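Local structure of protein synthesis inhibitor I (Hordeum vulgare, 4FBC) at residues A166-T169 with L170-V174; S184-V187 with A188-H192; G201-G204 with N205-A209; T30-A33 with G34-K38. The protein belongs to the ribosome-inactivating proteins of plants, a family of mixed alpha and beta fold, and holds adenosine monophosphate in a pocket in this crystal form. The protein carries 3 engineered substitutions. One frame throughout, in Å; residues are numbered along the deposited sequence.

Overall arrangement
Each of the four contacts joins two segments that follow one another directly, through residues three to five apart, so none closes a long loop, and they follow one another along the chain without nesting or crossing. Contact 4 comes first, in helix 25-39; contact 1 follows in the middle of helix 157-179, contact 2 at the end of helix 181-190, and contact 3 where strand 200-201 leads into helix 205-211. Contact 1 touches contact 2 through Met-173 and Val-187, and contact 4 through the end of Ile-32. Ser-184 joins contact 2 to Arg-36 of contact 4, while Phe-186 packs against contact 3. Contacts 3 and 4 lie farthest apart, their centres about 22 Å from each other.

Contact 1: A166-T169 with L170-V174; sequences AVTT and LLLMV
This is an i to i+4 contact within a single helix, the buried middle of helix 157-179, where three pairs of side chains lie side by side along successive faces. Thr-169 and Met-173 form one pair: the methyl CG2 of Thr-169 meets SD of Met-173 at 3.8 Å. With CG beside the backbone N (chi1 -63°), the methionine chain leads back toward the preceding turn, its CG passing 3.3 Å from the carbonyl O of Thr-169. On another face CG1 of Val-167 approaches CD1 of Leu-171 at 4.0 Å, and on a third CG2 of Thr-168 lies 4.2 Å from CD1 of Leu-172. In both threonines CG2 stands opposite the backbone N across the CA-CB bond. That leaves OG1 on the N-terminal side, where it bonds to the carbonyl of the preceding turn, Arg-164 for Thr-168 and Glu-165 for Thr-169. Four main-chain bonds run beneath the pairs, among them Leu-171 N to Val-167 O at 2.9 Å and Met-173 N to Thr-169 O at 3.0 Å. Helix 136-147 packs on Ala-166 and Leu-170, whereas Leu-89 of strand 89-93 touches both Val-167 and Leu-171. Leu-171 also lines the pocket of the bound adenosine monophosphate. With both hydroxyls turned back to the helix's own carbonyls, the threonines meet their lengthwise neighbours through methyl groups: the side-chain part of the contact is apolar, and the main chain carries the polar part.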
ATOM      1  N   ALA A 166      14.803  -1.944   4.220  1.00 20.30           N
ATOM      2  CA  ALA A 166      14.430  -0.878   3.291  1.00 24.07           C
ATOM      3  C   ALA A 166      13.059  -1.129   2.654  1.00 22.93           C
ATOM      4  O   ALA A 166      12.212  -0.237   2.617  1.00 19.75           O
ATOM      5  CB  ALA A 166      15.480  -0.704   2.223  1.00 20.85           C
ATOM      6  N   VAL A 167      12.845  -2.335   2.129  1.00 19.10           N
ATOM      7  CA  VAL A 167      11.524  -2.699   1.619  1.00 19.10           C
ATOM      8  C   VAL A 167      10.416  -2.561   2.670  1.00 16.90           C
ATOM      9  O   VAL A 167       9.333  -2.043   2.375  1.00 19.74           O
ATOM     10  CB  VAL A 167      11.527  -4.126   1.025  1.00 17.94           C
ATOM     11  CG1 VAL A 167      10.093  -4.587   0.713  1.00 21.30           C
ATOM     12  CG2 VAL A 167      12.380  -4.150  -0.217  1.00 19.49           C
ATOM     13  N   THR A 168      10.690  -3.010   3.896  1.00 17.36           N
ATOM     14  CA  THR A 168       9.711  -2.958   4.978  1.00 18.74           C
ATOM     15  C   THR A 168       9.326  -1.505   5.256  1.00 18.41           C
ATOM     16  O   THR A 168       8.139  -1.169   5.422  1.00 16.88           O
ATOM     17  CB  THR A 168      10.264  -3.588   6.271  1.00 20.87           C
ATOM     18  OG1 THR A 168      10.677  -4.935   6.009  1.00 20.46           O
ATOM     19  CG2 THR A 168       9.212  -3.595   7.360  1.00 22.79           C
ATOM     20  N   THR A 169      10.346  -0.651   5.279  1.00 16.53           N
ATOM     21  CA  THR A 169      10.166   0.782   5.523  1.00 15.60           C
ATOM     22  C   THR A 169       9.241   1.387   4.468  1.00 18.40           C
ATOM     23  O   THR A 169       8.294   2.114   4.797  1.00 18.51           O
ATOM     24  CB  THR A 169      11.518   1.522   5.498  1.00 19.76           C
ATOM     25  OG1 THR A 169      12.366   0.999   6.533  1.00 22.21           O
ATOM     26  CG2 THR A 169      11.302   3.026   5.729  1.00 20.32           C
ATOM     27  N   LEU A 170       9.496   1.074   3.202  1.00 17.87           N
ATOM     28  CA  LEU A 170       8.671   1.614   2.130  1.00 16.78           C
ATOM     29  C   LEU A 170       7.255   1.047   2.118  1.00 18.92           C
ATOM     30  O   LEU A 170       6.304   1.763   1.816  1.00 17.70           O
ATOM     31  CB  LEU A 170       9.341   1.420   0.770  1.00 18.05           C
ATOM     32  CG  LEU A 170      10.716   2.056   0.613  1.00 19.45           C
ATOM     33  CD1 LEU A 170      11.181   1.966  -0.828  1.00 19.87           C
ATOM     34  CD2 LEU A 170      10.691   3.521   1.083  1.00 18.72           C
ATOM     35  N   LEU A 171       7.114  -0.240   2.424  1.00 16.35           N
ATOM     36  CA  LEU A 171       5.793  -0.854   2.478  1.00 17.57           C
ATOM     37  C   LEU A 171       4.916  -0.104   3.466  1.00 17.47           C
ATOM     38  O   LEU A 171       3.748   0.191   3.185  1.00 15.71           O
ATOM     39  CB  LEU A 171       5.910  -2.323   2.890  1.00 16.89           C
ATOM     40  CG  LEU A 171       6.160  -3.253   1.715  1.00 20.87           C
ATOM     41  CD1 LEU A 171       6.402  -4.660   2.219  1.00 17.46           C
ATOM     42  CD2 LEU A 171       4.984  -3.227   0.772  1.00 19.11           C
ATOM     43  N   LEU A 172       5.495   0.224   4.616  1.00 16.51           N
ATOM     44  CA  LEU A 172       4.764   0.926   5.654  1.00 15.09           C
ATOM     45  C   LEU A 172       4.477   2.373   5.271  1.00 14.35           C
ATOM     46  O   LEU A 172       3.355   2.848   5.443  1.00 16.53           O
ATOM     47  CB  LEU A 172       5.509   0.838   6.986  1.00 16.50           C
ATOM     48  CG  LEU A 172       5.377  -0.522   7.670  1.00 18.63           C
ATOM     49  CD1 LEU A 172       6.513  -0.714   8.659  1.00 19.82           C
ATOM     50  CD2 LEU A 172       4.028  -0.629   8.377  1.00 16.16           C
ATOM     51  N   MET A 173       5.472   3.059   4.712  1.00 15.22           N
ATOM     52  CA  MET A 173       5.335   4.501   4.473  1.00 15.45           C
ATOM     53  C   MET A 173       4.636   4.849   3.163  1.00 17.27           C
ATOM     54  O   MET A 173       4.202   5.995   2.963  1.00 17.84           O
ATOM     55  CB  MET A 173       6.704   5.177   4.581  1.00 13.89           C
ATOM     56  CG  MET A 173       7.290   5.050   5.992  1.00 20.13           C
ATOM     57  SD  MET A 173       8.855   5.923   6.183  1.00 18.79           S
ATOM     58  CE  MET A 173       8.276   7.609   6.473  1.00 18.04           C
ATOM     59  N   VAL A 174       4.511   3.866   2.275  1.00 14.28           N
ATOM     60  CA  VAL A 174       3.775   4.050   1.029  1.00 13.33           C
ATOM     61  C   VAL A 174       2.517   3.175   0.988  1.00 14.14           C
ATOM     62  O   VAL A 174       1.403   3.684   1.013  1.00 13.40           O
ATOM     63  CB  VAL A 174       4.662   3.784  -0.212  1.00 15.35           C
ATOM     64  CG1 VAL A 174       3.856   3.938  -1.495  1.00 13.28           C
ATOM     65  CG2 VAL A 174       5.855   4.729  -0.229  1.00 15.70           C
TER

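Contact 2: S184-V187 with A188-H192; sequences SGFV and AGLLH
Phe-186 lays one face of its ring toward Leu-190, whose CG sits over it while CD1 comes nearest, 3.7 Å from CE2 and 4.0 Å from CZ. The two side chains cross at a slant. With CG placed away from the backbone N (chi1 172°), the ring projects outward and leans toward the next turn. Leu-134 of strand 134-135 touches both partners. Val-187 and Leu-191 make a looser pair, CG1 to CD1 at 4.5 Å, and Tyr-28 of helix 25-39 packs on both. Beneath them helix 181-190 comes to its end. Ala-188 N still makes a regular bond to Ser-184 O at 2.8 Å, but Leu-190 N bonds at 3.0 Å to Val-187 O, only three residues back, and approaches that carbonyl from above its plane. Its bond to Phe-186 O is weak, as is that from Leu-191 N to Val-187 O. One turn earlier, OG of Ser-184 accepts a hydrogen bond from NH2 of Arg-36 in helix 25-39. The main-chain pattern therefore tightens from four-residue to three-residue spacing as the helix finishes, and its last turn combines apolar side-chain overlap with one three-residue bond of normal length and several weak ones.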
ATOM      1  N   SER A 184      -1.130   6.672   7.522  1.00 13.63           N
ATOM      2  CA  SER A 184      -0.700   7.855   6.772  1.00 15.12           C
ATOM      3  C   SER A 184      -0.617   9.064   7.702  1.00 15.01           C
ATOM      4  O   SER A 184       0.311   9.875   7.599  1.00 15.68           O
ATOM      5  CB  SER A 184      -1.610   8.133   5.564  1.00 15.02           C
ATOM      6  OG  SER A 184      -2.907   8.583   5.943  1.00 14.95           O
ATOM      7  N   GLY A 185      -1.575   9.166   8.620  1.00 15.20           N
ATOM      8  CA  GLY A 185      -1.567  10.239   9.602  1.00 16.19           C
ATOM      9  C   GLY A 185      -0.369  10.133  10.539  1.00 18.06           C
ATOM     10  O   GLY A 185       0.248  11.145  10.887  1.00 18.69           O
ATOM     11  N   PHE A 186      -0.052   8.910  10.963  1.00 15.74           N
ATOM     12  CA  PHE A 186       1.123   8.645  11.806  1.00 20.27           C
ATOM     13  C   PHE A 186       2.430   9.056  11.113  1.00 22.97           C
ATOM     14  O   PHE A 186       3.280   9.743  11.704  1.00 22.11           O
ATOM     15  CB  PHE A 186       1.157   7.161  12.213  1.00 21.74           C
ATOM     16  CG  PHE A 186       2.432   6.738  12.925  1.00 22.77           C
ATOM     17  CD1 PHE A 186       2.566   6.908  14.296  1.00 30.50           C
ATOM     18  CD2 PHE A 186       3.474   6.145  12.218  1.00 24.43           C
ATOM     19  CE1 PHE A 186       3.735   6.511  14.955  1.00 29.74           C
ATOM     20  CE2 PHE A 186       4.652   5.751  12.866  1.00 27.34           C
ATOM     21  CZ  PHE A 186       4.779   5.932  14.233  1.00 25.04           C
ATOM     22  N   VAL A 187       2.594   8.647   9.859  1.00 17.21           N
ATOM     23  CA  VAL A 187       3.771   9.035   9.097  1.00 17.32           C
ATOM     24  C   VAL A 187       3.810  10.553   8.863  1.00 18.43           C
ATOM     25  O   VAL A 187       4.867  11.174   8.968  1.00 19.14           O
ATOM     26  CB  VAL A 187       3.855   8.291   7.756  1.00 19.13           C
ATOM     27  CG1 VAL A 187       5.006   8.830   6.921  1.00 18.39           C
ATOM     28  CG2 VAL A 187       4.021   6.786   8.000  1.00 20.48           C
ATOM     29  N   ALA A 188       2.661  11.149   8.558  1.00 16.96           N
ATOM     30  CA  ALA A 188       2.601  12.595   8.335  1.00 16.45           C
ATOM     31  C   ALA A 188       3.050  13.312   9.600  1.00 19.14           C
ATOM     32  O   ALA A 188       3.654  14.385   9.535  1.00 20.08           O
ATOM     33  CB  ALA A 188       1.176  13.024   7.960  1.00 18.04           C
ATOM     34  N   GLY A 189       2.759  12.705  10.748  1.00 17.59           N
ATOM     35  CA  GLY A 189       3.090  13.285  12.041  1.00 23.31           C
ATOM     36  C   GLY A 189       4.569  13.260  12.363  1.00 23.86           C
ATOM     37  O   GLY A 189       5.028  14.012  13.230  1.00 26.75           O
ATOM     38  N   LEU A 190       5.312  12.394  11.678  1.00 22.49           N
ATOM     39  CA  LEU A 190       6.759  12.287  11.866  1.00 22.60           C
ATOM     40  C   LEU A 190       7.540  13.235  10.956  1.00 24.01           C
ATOM     41  O   LEU A 190       8.739  13.445  11.155  1.00 24.91           O
ATOM     42  CB  LEU A 190       7.228  10.849  11.620  1.00 22.46           C
ATOM     43  CG  LEU A 190       6.641   9.766  12.526  1.00 24.84           C
ATOM     44  CD1 LEU A 190       7.140   8.384  12.078  1.00 25.45           C
ATOM     45  CD2 LEU A 190       6.972  10.014  13.994  1.00 28.04           C
ATOM     46  N   LEU A 191       6.866  13.798   9.954  1.00 18.94           N
ATOM     47  CA  LEU A 191       7.525  14.662   8.974  1.00 18.29           C
ATOM     48  C   LEU A 191       7.432  16.120   9.394  1.00 21.71           C
ATOM     49  O   LEU A 191       6.334  16.647   9.578  1.00 23.14           O
ATOM     50  CB  LEU A 191       6.901  14.476   7.590  1.00 21.11           C
ATOM     51  CG  LEU A 191       6.973  13.032   7.088  1.00 18.97           C
ATOM     52  CD1 LEU A 191       6.350  12.908   5.723  1.00 20.29           C
ATOM     53  CD2 LEU A 191       8.416  12.542   7.075  1.00 20.91           C
ATOM     54  N   HIS A 192       8.589  16.762   9.547  1.00 18.44           N
ATOM     55  CA  HIS A 192       8.648  18.142  10.030  1.00 21.58           C
ATOM     56  C   HIS A 192       9.602  18.970   9.171  1.00 23.63           C
ATOM     57  O   HIS A 192      10.418  18.414   8.439  1.00 24.24           O
ATOM     58  CB  HIS A 192       9.130  18.168  11.481  1.00 20.09           C
ATOM     59  CG  HIS A 192       8.361  17.271  12.400  1.00 21.00           C
ATOM     60  ND1 HIS A 192       7.085  17.567  12.832  1.00 24.45           N
ATOM     61  CD2 HIS A 192       8.697  16.102  12.992  1.00 24.26           C
ATOM     62  CE1 HIS A 192       6.663  16.608  13.638  1.00 25.59           C
ATOM     63  NE2 HIS A 192       7.623  15.708  13.754  1.00 25.65           N
TER

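Contact 3: G201-G204 with N205-A209; sequences GKIG and NEMKA
Ile-203 and Met-207 meet where the chain enters helix 205-211. The terminal methyl CE of Met-207 comes 3.8 Å from CB of Ile-203 and 3.9 Å from its CA, folded back by the bend at the end of the thioether chain (chi3 -68°), and the two side chains pass at an angle. The longer branch of the isoleucine, CG1 to CD1, reaches the helix itself, its CD1 lying 3.8 Å from Lys-208 N. CG1 is held between the backbone N and the carbonyl carbon (chi1 74°), which directs this branch over the first turn. Between these residues Gly-204 takes the N-cap position. Its carbonyl O receives Lys-208 N at 3.1 Å, in the carbonyl plane and with an N-H...O angle of 158°, the first i to i+4 bond of the helix; Ala-209 N repeats the pattern to Asn-205 O. Farther out, the aliphatic part of Lys-208 leads away from Ile-203 and bends near its end, placing NZ 3.4 Å from Asn-205 OD1 in a weak hydrogen bond. The stronger partner of that ammonium group is Asp-127, in a salt bridge, with Thr-130 as a further hydrogen-bond partner. Phe-186 of helix 181-190 packs against both Ile-203 and Met-207, and Leu-129 also touches Ile-203. Just upstream, Gly-201 is joined by backbone hydrogen bonds to Leu-134 in the two-stranded antiparallel sheet.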
ATOM      1  N   GLY A 201       9.590   7.090  14.702  1.00 28.29           N
ATOM      2  CA  GLY A 201       8.596   6.467  15.556  1.00 24.96           C
ATOM      3  C   GLY A 201       8.226   5.085  15.060  1.00 21.38           C
ATOM      4  O   GLY A 201       8.494   4.739  13.911  1.00 25.58           O
ATOM      5  N   LYS A 202       7.620   4.292  15.939  1.00 27.08           N
ATOM      6  CA  LYS A 202       7.160   2.955  15.588  1.00 25.66           C
ATOM      7  C   LYS A 202       5.647   2.864  15.797  1.00 21.83           C
ATOM      8  O   LYS A 202       5.089   3.503  16.695  1.00 23.71           O
ATOM      9  CB  LYS A 202       7.914   1.897  16.414  1.00 27.49           C
ATOM     10  CG  LYS A 202       9.418   1.924  16.180  1.00 30.58           C
ATOM     11  CD  LYS A 202      10.188   0.886  16.998  1.00 31.16           C
ATOM     12  CE  LYS A 202      11.677   0.933  16.643  1.00 37.04           C
ATOM     13  NZ  LYS A 202      12.457  -0.206  17.215  1.00 38.26           N
ATOM     14  N   ILE A 203       4.972   2.082  14.960  1.00 25.95           N
ATOM     15  CA  ILE A 203       3.522   1.953  15.085  1.00 23.83           C
ATOM     16  C   ILE A 203       3.154   1.153  16.331  1.00 23.99           C
ATOM     17  O   ILE A 203       3.932   0.311  16.796  1.00 26.02           O
ATOM     18  CB  ILE A 203       2.884   1.281  13.836  1.00 23.03           C
ATOM     19  CG1 ILE A 203       3.176  -0.223  13.821  1.00 25.93           C
ATOM     20  CG2 ILE A 203       3.358   1.951  12.546  1.00 23.41           C
ATOM     21  CD1 ILE A 203       2.649  -0.930  12.583  1.00 24.40           C
ATOM     22  N   GLY A 204       1.969   1.408  16.871  1.00 20.01           N
ATOM     23  CA  GLY A 204       1.483   0.672  18.026  1.00 24.16           C
ATOM     24  C   GLY A 204       0.749  -0.590  17.618  1.00 21.26           C
ATOM     25  O   GLY A 204       0.669  -0.907  16.429  1.00 18.18           O
ATOM     26  N   ASN A 205       0.202  -1.303  18.598  1.00 23.18           N
ATOM     27  CA  ASN A 205      -0.475  -2.573  18.342  1.00 20.41           C
ATOM     28  C   ASN A 205      -1.760  -2.471  17.526  1.00 21.81           C
ATOM     29  O   ASN A 205      -2.074  -3.391  16.764  1.00 21.39           O
ATOM     30  CB  ASN A 205      -0.764  -3.307  19.656  1.00 25.99           C
ATOM     31  CG  ASN A 205       0.485  -3.904  20.271  1.00 28.15           C
ATOM     32  OD1 ASN A 205       1.473  -4.150  19.578  1.00 30.59           O
ATOM     33  ND2 ASN A 205       0.448  -4.134  21.582  1.00 28.24           N
ATOM     34  N   GLU A 206      -2.508  -1.380  17.693  1.00 17.46           N
ATOM     35  CA  GLU A 206      -3.741  -1.188  16.923  1.00 18.95           C
ATOM     36  C   GLU A 206      -3.453  -1.102  15.429  1.00 18.25           C
ATOM     37  O   GLU A 206      -4.110  -1.775  14.627  1.00 19.04           O
ATOM     38  CB  GLU A 206      -4.506   0.065  17.381  1.00 17.52           C
ATOM     39  CG  GLU A 206      -5.057   0.005  18.801  1.00 18.75           C
ATOM     40  CD  GLU A 206      -4.038   0.413  19.848  1.00 20.70           C
ATOM     41  OE1 GLU A 206      -2.894   0.749  19.480  1.00 22.41           O
ATOM     42  OE2 GLU A 206      -4.380   0.400  21.051  1.00 27.92           O
ATOM     43  N   MET A 207      -2.466  -0.287  15.054  1.00 19.44           N
ATOM     44  CA  MET A 207      -2.087  -0.160  13.650  1.00 16.20           C
ATOM     45  C   MET A 207      -1.465  -1.443  13.101  1.00 19.36           C
ATOM     46  O   MET A 207      -1.683  -1.788  11.936  1.00 17.80           O
ATOM     47  CB  MET A 207      -1.168   1.049  13.412  1.00 20.85           C
ATOM     48  CG  MET A 207      -1.934   2.365  13.344  1.00 22.51           C
ATOM     49  SD  MET A 207      -0.868   3.752  12.898  1.00 27.29           S
ATOM     50  CE  MET A 207       0.148   3.873  14.358  1.00 23.82           C
ATOM     51  N   LYS A 208      -0.700  -2.152  13.937  1.00 18.19           N
ATOM     52  CA  LYS A 208      -0.171  -3.450  13.529  1.00 19.30           C
ATOM     53  C   LYS A 208      -1.330  -4.380  13.191  1.00 18.99           C
ATOM     54  O   LYS A 208      -1.314  -5.030  12.150  1.00 18.14           O
ATOM     55  CB  LYS A 208       0.722  -4.077  14.615  1.00 19.64           C
ATOM     56  CG  LYS A 208       1.110  -5.530  14.304  1.00 20.92           C
ATOM     57  CD  LYS A 208       2.211  -6.048  15.226  1.00 23.66           C
ATOM     58  CE  LYS A 208       1.762  -6.097  16.683  1.00 28.54           C
ATOM     59  NZ  LYS A 208       2.918  -6.426  17.587  1.00 29.13           N
ATOM     60  N   ALA A 209      -2.343  -4.416  14.057  1.00 16.96           N
ATOM     61  CA  ALA A 209      -3.522  -5.262  13.827  1.00 17.55           C
ATOM     62  C   ALA A 209      -4.255  -4.858  12.550  1.00 20.36           C
ATOM     63  O   ALA A 209      -4.674  -5.718  11.758  1.00 19.44           O
ATOM     64  CB  ALA A 209      -4.460  -5.213  15.023  1.00 20.08           C
TER

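Contact 4: T30-A33 with G34-K38; sequences TFIA and GIRNK
Arg-36 and Ile-32 are joined both through the main chain and through their side chains. Arg-36 N bonds to Ile-32 O at 3.2 Å with an N-H...O angle of 169°, lying in the plane of that carbonyl, and Asn-37 N reaches Ala-33 O at 2.9 Å. Gly-34 N is shared between two carbonyls, bonding to Thr-30 O and, weakly, to Phe-31 O; the latter also accepts Ile-35 N. With CG beside the backbone N (chi1 -64°) and the chain extended from there to NE, the guanidinium of Arg-36 is carried back across Ile-32. There the methyl CG2 of Ile-32 rests over one face of the flat group, toward its rim, 3.6 Å from both CZ and NH2. The nitrogens of the same group turn to other helices: NE bonds to the carbonyl of Thr-178, and NH2 to the carbonyl of Ala-177 and the hydroxyl of Ser-184. These bonds fix the orientation of the guanidinium while the methyl backs it, and the positive charge is probably stabilised by the carbonyl and hydroxyl oxygens around it.

Around the helix from this pair, Ile-35 makes a CH-pi contact with Phe-31. Its CD1 stands over the ring face, 4.1 Å from the ring centroid and 26° off the ring normal, and the two side chains point the same way. Phe-31 and Ile-35 lie against strands 16-20 and 64-70, the ring also meeting that of Phe-19, while Ile-32 and Arg-36 join helix 25-39 to helices 157-179 and 181-190; Ile-35 also reaches Thr-178 of helix 157-179.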
ATOM      1  N   THR A  30      -0.987  14.924   0.712  1.00 13.96           N
ATOM      2  CA  THR A  30      -1.525  15.138  -0.630  1.00 15.55           C
ATOM      3  C   THR A  30      -1.144  13.976  -1.557  1.00 14.75           C
ATOM      4  O   THR A  30      -1.974  13.477  -2.326  1.00 17.27           O
ATOM      5  CB  THR A  30      -1.002  16.460  -1.218  1.00 17.31           C
ATOM      6  OG1 THR A  30      -1.532  17.548  -0.452  1.00 17.19           O
ATOM      7  CG2 THR A  30      -1.423  16.624  -2.663  1.00 20.05           C
ATOM      8  N   PHE A  31       0.110  13.557  -1.456  1.00 17.48           N
ATOM      9  CA  PHE A  31       0.648  12.418  -2.224  1.00 17.00           C
ATOM     10  C   PHE A  31      -0.136  11.127  -1.943  1.00 16.05           C
ATOM     11  O   PHE A  31      -0.606  10.461  -2.872  1.00 13.66           O
ATOM     12  CB  PHE A  31       2.153  12.307  -1.913  1.00 17.69           C
ATOM     13  CG  PHE A  31       2.768  10.948  -2.150  1.00 17.37           C
ATOM     14  CD1 PHE A  31       3.028  10.488  -3.438  1.00 20.44           C
ATOM     15  CD2 PHE A  31       3.149  10.162  -1.072  1.00 16.54           C
ATOM     16  CE1 PHE A  31       3.623   9.231  -3.638  1.00 15.47           C
ATOM     17  CE2 PHE A  31       3.747   8.910  -1.261  1.00 16.51           C
ATOM     18  CZ  PHE A  31       3.985   8.455  -2.539  1.00 15.15           C
ATOM     19  N   ILE A  32      -0.308  10.795  -0.667  1.00 14.01           N
ATOM     20  CA  ILE A  32      -1.086   9.606  -0.282  1.00 14.92           C
ATOM     21  C   ILE A  32      -2.541   9.692  -0.738  1.00 15.70           C
ATOM     22  O   ILE A  32      -3.084   8.730  -1.291  1.00 16.25           O
ATOM     23  CB  ILE A  32      -1.017   9.342   1.237  1.00 14.01           C
ATOM     24  CG1 ILE A  32       0.418   8.992   1.664  1.00 15.00           C
ATOM     25  CG2 ILE A  32      -2.023   8.228   1.664  1.00 14.06           C
ATOM     26  CD1 ILE A  32       1.013   7.754   0.929  1.00 13.91           C
ATOM     27  N   ALA A  33      -3.186  10.835  -0.516  1.00 13.17           N
ATOM     28  CA  ALA A  33      -4.578  10.982  -0.927  1.00 15.26           C
ATOM     29  C   ALA A  33      -4.766  10.823  -2.438  1.00 15.05           C
ATOM     30  O   ALA A  33      -5.792  10.315  -2.905  1.00 15.94           O
ATOM     31  CB  ALA A  33      -5.136  12.333  -0.449  1.00 17.76           C
ATOM     32  N   GLY A  34      -3.769  11.248  -3.199  1.00 14.18           N
ATOM     33  CA  GLY A  34      -3.847  11.210  -4.651  1.00 15.39           C
ATOM     34  C   GLY A  34      -3.757   9.777  -5.146  1.00 14.45           C
ATOM     35  O   GLY A  34      -4.429   9.416  -6.117  1.00 16.00           O
ATOM     36  N   ILE A  35      -2.929   8.969  -4.485  1.00 14.23           N
ATOM     37  CA  ILE A  35      -2.872   7.526  -4.773  1.00 13.31           C
ATOM     38  C   ILE A  35      -4.238   6.877  -4.534  1.00 15.69           C
ATOM     39  O   ILE A  35      -4.750   6.153  -5.397  1.00 13.94           O
ATOM     40  CB  ILE A  35      -1.783   6.796  -3.955  1.00 16.66           C
ATOM     41  CG1 ILE A  35      -0.399   7.345  -4.323  1.00 14.90           C
ATOM     42  CG2 ILE A  35      -1.832   5.284  -4.222  1.00 14.55           C
ATOM     43  CD1 ILE A  35       0.745   6.832  -3.481  1.00 17.07           C
ATOM     44  N   ARG A  36      -4.838   7.129  -3.370  1.00 13.28           N
ATOM     45  CA  ARG A  36      -6.147   6.561  -3.080  1.00 15.87           C
ATOM     46  C   ARG A  36      -7.158   6.977  -4.133  1.00 15.39           C
ATOM     47  O   ARG A  36      -7.952   6.165  -4.598  1.00 13.24           O
ATOM     48  CB  ARG A  36      -6.642   7.026  -1.713  1.00 13.78           C
ATOM     49  CG  ARG A  36      -5.792   6.566  -0.556  1.00 12.61           C
ATOM     50  CD  ARG A  36      -6.241   7.298   0.712  1.00 12.97           C
ATOM     51  NE  ARG A  36      -5.444   6.886   1.854  1.00 11.62           N
ATOM     52  CZ  ARG A  36      -5.336   7.601   2.965  1.00 13.02           C
ATOM     53  NH1 ARG A  36      -5.979   8.769   3.066  1.00 12.62           N
ATOM     54  NH2 ARG A  36      -4.573   7.160   3.955  1.00 12.51           N
ATOM     55  N   ASN A  37      -7.115   8.252  -4.512  1.00 14.64           N
ATOM     56  CA  ASN A  37      -8.079   8.807  -5.452  1.00 14.72           C
ATOM     57  C   ASN A  37      -7.960   8.161  -6.833  1.00 15.41           C
ATOM     58  O   ASN A  37      -8.967   7.807  -7.447  1.00 17.73           O
ATOM     59  CB  ASN A  37      -7.922  10.328  -5.550  1.00 18.06           C
ATOM     60  CG  ASN A  37      -8.876  10.950  -6.555  1.00 23.20           C
ATOM     61  OD1 ASN A  37      -8.458  11.399  -7.621  1.00 25.40           O
ATOM     62  ND2 ASN A  37     -10.166  10.974  -6.222  1.00 23.79           N
ATOM     63  N   LYS A  38      -6.731   7.988  -7.309  1.00 15.14           N
ATOM     64  CA  LYS A  38      -6.515   7.376  -8.616  1.00 15.46           C
ATOM     65  C   LYS A  38      -6.776   5.866  -8.652  1.00 16.81           C
ATOM     66  O   LYS A  38      -7.026   5.304  -9.724  1.00 17.53           O
ATOM     67  CB  LYS A  38      -5.120   7.715  -9.150  1.00 17.84           C
ATOM     68  CG  LYS A  38      -4.967   9.205  -9.479  1.00 22.05           C
ATOM     69  CD  LYS A  38      -3.693   9.482 -10.252  1.00 26.73           C
ATOM     70  CE  LYS A  38      -3.742  10.866 -10.892  1.00 31.32           C
ATOM     71  NZ  LYS A  38      -2.484  11.160 -11.643  1.00 32.17           N
TER